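Local coordinates for unknown protein (Galdieria sulphuraria, PDB 2NYI) that is of unknown function but carries tandem ACT domains, a fold that in its relatives commonly serves as a small-molecule-binding regulatory module, at residues A[2-7]-A[76-81]; A[94-99]-A[139-144]; A[20-25]-A[63-68]. All coordinates share one frame; numbering follows the deposited sequence.

Interaction 1 (A[2-7]-A[76-81])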
loop_
_atom_site.group_PDB
_atom_site.type_symbol
_atom_site.label_atom_id
_atom_site.label_comp_id
_atom_site.label_asym_id
_atom_site.label_seq_id
_atom_site.Cartn_x
_atom_site.Cartn_y
_atom_site.Cartn_z
ATOM N N GLU A 2 -4.252 -26.716 15.138
ATOM C CA GLU A 2 -3.072 -25.806 15.044
ATOM C C GLU A 2 -3.331 -24.681 14.042
ATOM O O GLU A 2 -3.655 -24.937 12.875
ATOM C CB GLU A 2 -1.820 -26.587 14.644
ATOM C CG GLU A 2 -0.549 -25.746 14.578
ATOM C CD GLU A 2 0.710 -26.586 14.391
ATOM O OE1 GLU A 2 0.956 -27.494 15.221
ATOM O OE2 GLU A 2 1.461 -26.325 13.420
ATOM N N THR A 3 -3.188 -23.443 14.511
ATOM C CA THR A 3 -3.382 -22.277 13.654
ATOM C C THR A 3 -2.193 -22.099 12.709
ATOM O O THR A 3 -1.045 -22.306 13.094
ATOM C CB THR A 3 -3.664 -20.986 14.471
ATOM O OG1 THR A 3 -3.883 -19.884 13.578
ATOM C CG2 THR A 3 -2.511 -20.653 15.422
ATOM N N GLN A 4 -2.478 -21.734 11.465
ATOM C CA GLN A 4 -1.428 -21.527 10.475
ATOM C C GLN A 4 -1.597 -20.138 9.884
ATOM O O GLN A 4 -2.715 -19.635 9.827
ATOM C CB GLN A 4 -1.530 -22.559 9.357
ATOM C CG GLN A 4 -1.560 -24.011 9.830
ATOM C CD GLN A 4 -0.242 -24.495 10.406
ATOM O OE1 GLN A 4 0.810 -23.894 10.184
ATOM N NE2 GLN A 4 -0.295 -25.602 11.144
ATOM N N SER A 5 -0.492 -19.546 9.440
ATOM C CA SER A 5 -0.517 -18.211 8.815
ATOM C C SER A 5 -0.354 -18.271 7.291
ATOM O O SER A 5 0.464 -19.038 6.771
ATOM C CB SER A 5 0.566 -17.320 9.422
ATOM O OG SER A 5 0.594 -16.053 8.757
ATOM N N PHE A 6 -1.131 -17.452 6.581
ATOM C CA PHE A 6 -1.110 -17.429 5.123
ATOM C C PHE A 6 -0.947 -15.980 4.670
ATOM O O PHE A 6 -1.385 -15.058 5.366
ATOM C CB PHE A 6 -2.415 -18.007 4.550
ATOM C CG PHE A 6 -2.651 -19.443 4.933
ATOM C CD1 PHE A 6 -2.157 -20.467 4.153
ATOM C CD2 PHE A 6 -3.321 -19.755 6.125
ATOM C CE1 PHE A 6 -2.355 -21.821 4.533
ATOM C CE2 PHE A 6 -3.521 -21.093 6.507
ATOM C CZ PHE A 6 -3.046 -22.115 5.708
ATOM N N VAL A 7 -0.298 -15.786 3.525
ATOM C CA VAL A 7 -0.147 -14.463 2.919
ATOM C C VAL A 7 -1.030 -14.435 1.690
ATOM O O VAL A 7 -0.945 -15.309 0.818
ATOM C CB VAL A 7 1.314 -14.141 2.521
ATOM C CG1 VAL A 7 1.458 -12.653 2.216
ATOM C CG2 VAL A 7 2.272 -14.551 3.647
ATOM N N THR A 76 -2.915 -16.991 -2.591
ATOM C CA THR A 76 -2.812 -17.377 -1.193
ATOM C C THR A 76 -1.641 -18.360 -1.120
ATOM O O THR A 76 -1.590 -19.307 -1.912
ATOM C CB THR A 76 -4.122 -18.105 -0.707
ATOM O OG1 THR A 76 -5.260 -17.254 -0.890
ATOM C CG2 THR A 76 -4.037 -18.486 0.779
ATOM N N ARG A 77 -0.729 -18.156 -0.173
ATOM C CA ARG A 77 0.364 -19.098 0.057
ATOM C C ARG A 77 0.631 -19.172 1.547
ATOM O O ARG A 77 0.257 -18.259 2.289
ATOM C CB ARG A 77 1.642 -18.680 -0.666
ATOM C CG ARG A 77 2.221 -17.354 -0.201
ATOM C CD ARG A 77 3.563 -17.054 -0.827
ATOM N NE ARG A 77 4.047 -15.740 -0.404
ATOM C CZ ARG A 77 4.774 -15.510 0.695
ATOM N NH1 ARG A 77 5.133 -16.498 1.516
ATOM N NH2 ARG A 77 5.157 -14.278 0.974
ATOM N N ARG A 78 1.248 -20.269 1.987
ATOM C CA ARG A 78 1.665 -20.398 3.376
ATOM C C ARG A 78 2.624 -19.250 3.684
ATOM O O ARG A 78 3.384 -18.805 2.805
ATOM C CB ARG A 78 2.356 -21.753 3.622
ATOM C CG ARG A 78 1.764 -22.631 4.749
ATOM C CD ARG A 78 0.817 -21.877 5.668
ATOM N NE ARG A 78 1.000 -22.137 7.095
ATOM C CZ ARG A 78 1.947 -21.585 7.852
ATOM N NH1 ARG A 78 2.839 -20.761 7.325
ATOM N NH2 ARG A 78 2.017 -21.870 9.145
ATOM N N ALA A 79 2.570 -18.755 4.918
ATOM C CA ALA A 79 3.503 -17.738 5.388
ATOM C C ALA A 79 4.920 -18.295 5.397
ATOM O O ALA A 79 5.128 -19.489 5.640
ATOM C CB ALA A 79 3.125 -17.252 6.778
ATOM N N SER A 80 5.880 -17.419 5.132
ATOM C CA SER A 80 7.287 -17.786 5.005
ATOM C C SER A 80 7.876 -18.276 6.324
ATOM O O SER A 80 7.503 -17.799 7.400
ATOM C CB SER A 80 8.097 -16.597 4.481
ATOM O OG SER A 80 7.576 -16.129 3.241
ATOM N N SER A 81 8.793 -19.238 6.232
ATOM C CA SER A 81 9.504 -19.718 7.406
ATOM C C SER A 81 10.664 -18.772 7.728
ATOM O O SER A 81 10.640 -18.094 8.762
ATOM C CB SER A 81 9.988 -21.162 7.205
ATOM O OG SER A 81 10.879 -21.266 6.103
#
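V7 and R77 lie side by side and point the same way, CG2 of V7 lying over a face of the R77 guanidinium, 3.9 Å from NH2. Their backbones form an antiparallel hydrogen-bonded pair, with V7 N to R77 O at 2.8 Å and R77 N to V7 O at 3.0 Å. Beyond the pair, R77 forms a salt bridge with D44 and a hydrogen bond with the carbonyl of G42, both of the second subunit. The pairing is carried on by A79, whose N-H meets the carbonyl O of S5 at 2.8 Å; CB of A79 packs against the side chain of S5, 3.4 Å from OG, and its CA against CG2 of V7.

One residue further along from R77, R78 is modelled in two conformers, and the contacts that follow hold for one of them and are provisional. Its side chain folds back across strand 4-7 and reaches Q4 through the guanidinium edge: NH2 of R78 donates to OE1 of Q4 at 2.6 Å, in the carbonyl plane of the amide, although amide and guanidinium planes are turned 47° apart and the two side chains cross at about a right angle. Q4 can meet it because its own chain bends at chi2, -70°, and NE2 of the same amide is tied to OE2 of E2. CD of R78 rests over a face of the F6 ring, 3.4 Å from CE1.

This is the junction of the first and last strands of an ACT-domain sheet. Its chemistry implies a division of labour between neighbouring arginines: R78, in the conformer described, turns back onto its own chain, its methylene covering an aromatic face, whereas R77 carries its charge into the dimer interface.

Interaction 2 (A[94-99]-A[139-144])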
loop_
_atom_site.group_PDB
_atom_site.type_symbol
_atom_site.label_atom_id
_atom_site.label_comp_id
_atom_site.label_asym_id
_atom_site.label_seq_id
_atom_site.Cartn_x
_atom_site.Cartn_y
_atom_site.Cartn_z
ATOM N N TYR A 94 14.617 3.043 8.627
ATOM C CA TYR A 94 14.910 4.444 8.446
ATOM C C TYR A 94 13.773 5.044 7.649
ATOM O O TYR A 94 13.247 4.414 6.722
ATOM C CB TYR A 94 16.196 4.630 7.638
ATOM C CG TYR A 94 17.428 4.077 8.327
ATOM C CD1 TYR A 94 18.237 4.895 9.094
ATOM C CD2 TYR A 94 17.763 2.737 8.209
ATOM C CE1 TYR A 94 19.369 4.390 9.748
ATOM C CE2 TYR A 94 18.886 2.204 8.895
ATOM C CZ TYR A 94 19.682 3.043 9.640
ATOM O OH TYR A 94 20.806 2.534 10.282
ATOM N N GLU A 95 13.423 6.264 8.002
ATOM C CA GLU A 95 12.423 7.014 7.247
ATOM C C GLU A 95 13.198 7.864 6.247
ATOM O O GLU A 95 14.167 8.552 6.607
ATOM C CB GLU A 95 11.572 7.882 8.177
ATOM C CG GLU A 95 10.604 7.078 9.051
ATOM C CD GLU A 95 9.433 6.469 8.255
ATOM O OE1 GLU A 95 9.143 6.935 7.123
ATOM O OE2 GLU A 95 8.788 5.527 8.773
ATOM N N LEU A 96 12.785 7.774 4.991
ATOM C CA LEU A 96 13.440 8.478 3.903
ATOM C C LEU A 96 12.448 9.464 3.305
ATOM O O LEU A 96 11.285 9.109 3.024
ATOM C CB LEU A 96 13.935 7.462 2.859
ATOM C CG LEU A 96 14.427 7.961 1.487
ATOM C CD1 LEU A 96 15.767 8.675 1.620
ATOM C CD2 LEU A 96 14.587 6.788 0.567
ATOM N N TYR A 97 12.890 10.703 3.112
ATOM C CA TYR A 97 12.022 11.730 2.528
ATOM C C TYR A 97 12.796 12.451 1.436
ATOM O O TYR A 97 13.979 12.757 1.613
ATOM C CB TYR A 97 11.568 12.749 3.579
ATOM C CG TYR A 97 10.970 12.151 4.828
ATOM C CD1 TYR A 97 9.626 11.758 4.869
ATOM C CD2 TYR A 97 11.746 11.973 5.977
ATOM C CE1 TYR A 97 9.073 11.203 6.026
ATOM C CE2 TYR A 97 11.205 11.425 7.134
ATOM C CZ TYR A 97 9.871 11.041 7.152
ATOM O OH TYR A 97 9.344 10.496 8.305
ATOM N N VAL A 98 12.143 12.665 0.297
ATOM C CA VAL A 98 12.762 13.355 -0.837
ATOM C C VAL A 98 11.786 14.430 -1.302
ATOM O O VAL A 98 10.588 14.160 -1.447
ATOM C CB VAL A 98 13.039 12.378 -2.023
ATOM C CG1 VAL A 98 13.718 13.098 -3.198
ATOM C CG2 VAL A 98 13.845 11.137 -1.563
ATOM N N GLU A 99 12.281 15.643 -1.538
ATOM C CA GLU A 99 11.423 16.687 -2.099
ATOM C C GLU A 99 12.244 17.611 -2.991
ATOM O O GLU A 99 13.352 18.010 -2.621
ATOM C CB GLU A 99 10.748 17.476 -0.971
ATOM C CG GLU A 99 9.790 18.562 -1.446
ATOM C CD GLU A 99 9.036 19.219 -0.309
ATOM O OE1 GLU A 99 8.998 20.467 -0.278
ATOM O OE2 GLU A 99 8.477 18.495 0.549
ATOM N N PHE A 139 7.913 17.242 -6.660
ATOM C CA PHE A 139 7.969 15.807 -6.436
ATOM C C PHE A 139 8.177 15.602 -4.947
ATOM O O PHE A 139 9.023 16.261 -4.348
ATOM C CB PHE A 139 9.123 15.195 -7.231
ATOM C CG PHE A 139 9.460 13.775 -6.822
ATOM C CD1 PHE A 139 8.740 12.696 -7.342
ATOM C CD2 PHE A 139 10.498 13.530 -5.914
ATOM C CE1 PHE A 139 9.049 11.360 -6.956
ATOM C CE2 PHE A 139 10.829 12.226 -5.539
ATOM C CZ PHE A 139 10.097 11.135 -6.060
ATOM N N ARG A 140 7.400 14.696 -4.347
ATOM C CA ARG A 140 7.618 14.311 -2.953
ATOM C C ARG A 140 7.655 12.800 -2.846
ATOM O O ARG A 140 6.853 12.122 -3.486
ATOM C CB ARG A 140 6.491 14.836 -2.067
ATOM C CG ARG A 140 6.536 16.345 -1.802
ATOM C CD ARG A 140 5.867 16.642 -0.468
ATOM N NE ARG A 140 5.303 17.988 -0.411
ATOM C CZ ARG A 140 4.003 18.259 -0.306
ATOM N NH1 ARG A 140 3.107 17.278 -0.236
ATOM N NH2 ARG A 140 3.599 19.521 -0.266
HETATM N N MSE A 141 8.594 12.287 -2.056
HETATM C CA MSE A 141 8.664 10.852 -1.801
HETATM C C MSE A 141 8.803 10.606 -0.315
HETATM O O MSE A 141 9.579 11.262 0.362
HETATM C CB MSE A 141 9.832 10.229 -2.552
HETATM C CG MSE A 141 10.096 8.807 -2.152
HETATM SE SE MSE A 141 11.526 8.066 -3.222
HETATM C CE MSE A 141 12.117 7.043 -2.040
ATOM N N GLY A 142 8.028 9.667 0.203
ATOM C CA GLY A 142 8.172 9.271 1.599
ATOM C C GLY A 142 8.288 7.765 1.632
ATOM O O GLY A 142 7.503 7.058 0.989
ATOM N N SER A 143 9.243 7.254 2.396
ATOM C CA SER A 143 9.530 5.837 2.321
ATOM C C SER A 143 10.052 5.339 3.679
ATOM O O SER A 143 10.634 6.112 4.455
ATOM C CB SER A 143 10.588 5.613 1.234
ATOM O OG SER A 143 10.686 4.248 0.851
ATOM N N ARG A 144 9.813 4.063 3.959
ATOM C CA ARG A 144 10.512 3.379 5.042
ATOM C C ARG A 144 11.397 2.314 4.414
ATOM O O ARG A 144 10.928 1.478 3.618
ATOM C CB ARG A 144 9.515 2.758 6.011
ATOM C CG ARG A 144 10.107 2.288 7.336
ATOM C CD ARG A 144 8.948 1.760 8.163
ATOM N NE ARG A 144 9.295 1.382 9.526
ATOM C CZ ARG A 144 8.933 2.061 10.613
ATOM N NH1 ARG A 144 8.228 3.183 10.507
ATOM N NH2 ARG A 144 9.287 1.617 11.813
#
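Strands 94-99 and 139-144 run antiparallel, their axes 4.6 Å apart at closest approach and 168° between their directions, with L96 facing S143 and V98 facing M141 as hydrogen-bonded pairs. They are the first and third strands of a βαββαβ unit, the ACT-type ferredoxin-like fold, and lie next to each other inside its four-stranded sheet. The four backbone bonds are short, the straightest being L96 N to S143 O at 2.8 Å.

The two faces of the ladder differ sharply. L96, V98 and M141, a selenomethionine in this crystal, line the face toward helix 106-116, where L96 meets L114 and M141 meets V110. CE of M141 reaches CD2 of L96 at 3.6 Å, swung there by a bend at the last torsion, while the CB atoms of V98 and M141 lie 3.9 Å apart. F139 joins this layer edge-on: its CE2 comes to 3.8 Å from CG1 of V98, which sits in the plane of the ring. S143, on the same face, turns its hydroxyl to the carbonyl of E123.

Charged side chains, with Y97 among them, occupy the face that bears E95, E99, R140 and R144. E99 and R140 extend side by side, OE2 of E99 lying at the guanidinium edge, 3.4 Å from NE of R140, in a loose salt bridge; NH1 of R140 has a second carboxylate in E127. R144 is likewise shared, with NE paired to E93, so E95 and E93 probably divide its charge between them. E95 curls back, and its carboxylate plane stands 78° from the guanidinium plane of R144; the salt bridge between OE2 of E95 and NH1 of R144 includes a weak hydrogen bond, 3.0 Å long and bent to 121°.

Interaction 3 (A[20-25]-A[63-68])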
loop_
_atom_site.group_PDB
_atom_site.type_symbol
_atom_site.label_atom_id
_atom_site.label_comp_id
_atom_site.label_asym_id
_atom_site.label_seq_id
_atom_site.Cartn_x
_atom_site.Cartn_y
_atom_site.Cartn_z
ATOM N N HIS A 20 -14.624 -4.654 2.516
ATOM C CA HIS A 20 -15.741 -5.305 3.197
ATOM C C HIS A 20 -16.011 -6.729 2.698
ATOM O O HIS A 20 -16.194 -7.654 3.510
ATOM C CB HIS A 20 -17.015 -4.470 3.172
ATOM C CG HIS A 20 -18.155 -5.159 3.858
ATOM N ND1 HIS A 20 -19.245 -5.637 3.171
ATOM C CD2 HIS A 20 -18.306 -5.567 5.141
ATOM C CE1 HIS A 20 -20.059 -6.253 4.016
ATOM N NE2 HIS A 20 -19.512 -6.225 5.216
ATOM N N ASP A 21 -16.056 -6.896 1.380
ATOM C CA ASP A 21 -16.346 -8.211 0.776
ATOM C C ASP A 21 -15.298 -9.224 1.187
ATOM O O ASP A 21 -15.620 -10.366 1.528
ATOM C CB ASP A 21 -16.442 -8.103 -0.749
ATOM C CG ASP A 21 -17.698 -7.372 -1.210
ATOM O OD1 ASP A 21 -18.626 -7.160 -0.399
ATOM O OD2 ASP A 21 -17.751 -6.998 -2.394
ATOM N N PHE A 22 -14.037 -8.783 1.157
ATOM C CA PHE A 22 -12.878 -9.580 1.596
ATOM C C PHE A 22 -13.041 -10.043 3.056
ATOM O O PHE A 22 -12.908 -11.240 3.377
ATOM C CB PHE A 22 -11.606 -8.717 1.440
ATOM C CG PHE A 22 -10.340 -9.413 1.846
ATOM C CD1 PHE A 22 -9.539 -10.035 0.897
ATOM C CD2 PHE A 22 -9.936 -9.426 3.181
ATOM C CE1 PHE A 22 -8.343 -10.669 1.285
ATOM C CE2 PHE A 22 -8.752 -10.063 3.569
ATOM C CZ PHE A 22 -7.968 -10.690 2.611
ATOM N N SER A 23 -13.353 -9.080 3.923
ATOM C CA SER A 23 -13.459 -9.299 5.372
ATOM C C SER A 23 -14.652 -10.184 5.700
ATOM O O SER A 23 -14.571 -11.064 6.569
ATOM C CB SER A 23 -13.617 -7.945 6.073
ATOM O OG SER A 23 -12.452 -7.169 5.845
ATOM N N TRP A 24 -15.763 -9.944 5.007
ATOM C CA TRP A 24 -16.942 -10.784 5.172
ATOM C C TRP A 24 -16.602 -12.243 4.840
ATOM O O TRP A 24 -16.969 -13.171 5.582
ATOM C CB TRP A 24 -18.100 -10.269 4.313
ATOM C CG TRP A 24 -19.332 -11.050 4.563
ATOM C CD1 TRP A 24 -20.308 -10.771 5.475
ATOM C CD2 TRP A 24 -19.697 -12.296 3.943
ATOM N NE1 TRP A 24 -21.278 -11.755 5.441
ATOM C CE2 TRP A 24 -20.930 -12.695 4.507
ATOM C CE3 TRP A 24 -19.112 -13.101 2.955
ATOM C CZ2 TRP A 24 -21.584 -13.874 4.125
ATOM C CZ3 TRP A 24 -19.769 -14.279 2.571
ATOM C CH2 TRP A 24 -20.991 -14.646 3.158
ATOM N N ALA A 25 -15.883 -12.444 3.734
ATOM C CA ALA A 25 -15.556 -13.796 3.267
ATOM C C ALA A 25 -14.712 -14.561 4.276
ATOM O O ALA A 25 -14.966 -15.739 4.532
ATOM C CB ALA A 25 -14.847 -13.739 1.903
ATOM N N SER A 63 -10.572 -20.062 -2.293
ATOM C CA SER A 63 -11.909 -20.271 -2.809
ATOM C C SER A 63 -12.910 -19.257 -2.298
ATOM O O SER A 63 -13.700 -18.734 -3.095
ATOM C CB SER A 63 -12.372 -21.703 -2.508
ATOM O OG SER A 63 -11.669 -22.568 -3.375
ATOM N N ALA A 64 -12.899 -18.996 -0.987
ATOM C CA ALA A 64 -13.838 -18.062 -0.355
ATOM C C ALA A 64 -13.691 -16.664 -0.958
ATOM O O ALA A 64 -14.688 -15.972 -1.230
ATOM C CB ALA A 64 -13.606 -18.007 1.158
ATOM N N LEU A 65 -12.434 -16.269 -1.180
ATOM C CA LEU A 65 -12.118 -14.938 -1.716
ATOM C C LEU A 65 -12.466 -14.825 -3.198
ATOM O O LEU A 65 -12.984 -13.791 -3.634
ATOM C CB LEU A 65 -10.645 -14.604 -1.459
ATOM C CG LEU A 65 -10.270 -14.380 0.017
ATOM C CD1 LEU A 65 -8.785 -13.975 0.082
ATOM C CD2 LEU A 65 -11.165 -13.328 0.730
ATOM N N GLU A 66 -12.196 -15.870 -3.982
ATOM C CA GLU A 66 -12.598 -15.870 -5.378
ATOM C C GLU A 66 -14.119 -15.728 -5.538
ATOM O O GLU A 66 -14.576 -15.044 -6.464
ATOM C CB GLU A 66 -12.086 -17.112 -6.098
ATOM C CG GLU A 66 -10.576 -17.142 -6.325
ATOM C CD GLU A 66 -10.146 -18.332 -7.184
ATOM O OE1 GLU A 66 -11.009 -18.914 -7.875
ATOM O OE2 GLU A 66 -8.954 -18.686 -7.186
ATOM N N SER A 67 -14.891 -16.332 -4.627
ATOM C CA SER A 67 -16.360 -16.212 -4.644
ATOM C C SER A 67 -16.818 -14.795 -4.292
ATOM O O SER A 67 -17.721 -14.257 -4.942
ATOM C CB SER A 67 -17.015 -17.233 -3.690
ATOM O OG SER A 67 -18.433 -17.039 -3.611
ATOM N N ALA A 68 -16.186 -14.201 -3.277
ATOM C CA ALA A 68 -16.538 -12.871 -2.761
ATOM C C ALA A 68 -16.080 -11.734 -3.683
ATOM O O ALA A 68 -16.704 -10.670 -3.714
ATOM C CB ALA A 68 -15.945 -12.664 -1.363
#
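F22 overlaps the forked end of L65: CD2 of L65 lies 4.1 Å from the ring centroid and 29° off its normal, an off-centre CH-pi contact, and CD1 reaches CE1 of F22 at 3.5 Å. With CG anti to the backbone N, chi1 180°, the ring extends to this leucine and on to V8 and V10 of strand 4-13 and M47 and V49 of strand 44-53. Beside this contact the helices meet through alanines: CB of A25 sits 3.6 Å from CB of A68 and 3.9 Å from CD2 of L65, while CB of A68 also lies against the carbonyl O of D21. D21 itself sends its carboxylate to R15.

These are the two helices of an ACT domain, laid over one side of its sheet; the axes of segments 20-25 and 63-68 come within 9.0 Å, with 142° between their directions. A serine in place of F22 would probably leave the L65 methyls without their aromatic partner and open a gap between the helices and the sheet. No hydrogen bond crosses between the segments, which implies cohesion by apolar contact, with small alanine side chains permitting the close helix approach.

In the fold
Interactions 1 and 3 belong to one half of the chain and interaction 2 to the other, as a tandem repeat of one fold would have it. Interaction 1 joins strand 4-13 to strand 73-78 at the edge, within this chain, of the first sheet; between them in sequence come both helices of interaction 3, whose centre is 18 Å away on the same side of the chain's centre. Interaction 2 follows later, at the heart of the second sheet, which repeats the 2-3-1-4 strand order. Its centre lies 31 Å from that of interaction 1 and 34 Å from that of interaction 3, across the middle of the molecule. Segments of interactions 1 and 3 touch the second subunit, those of interaction 2 do not.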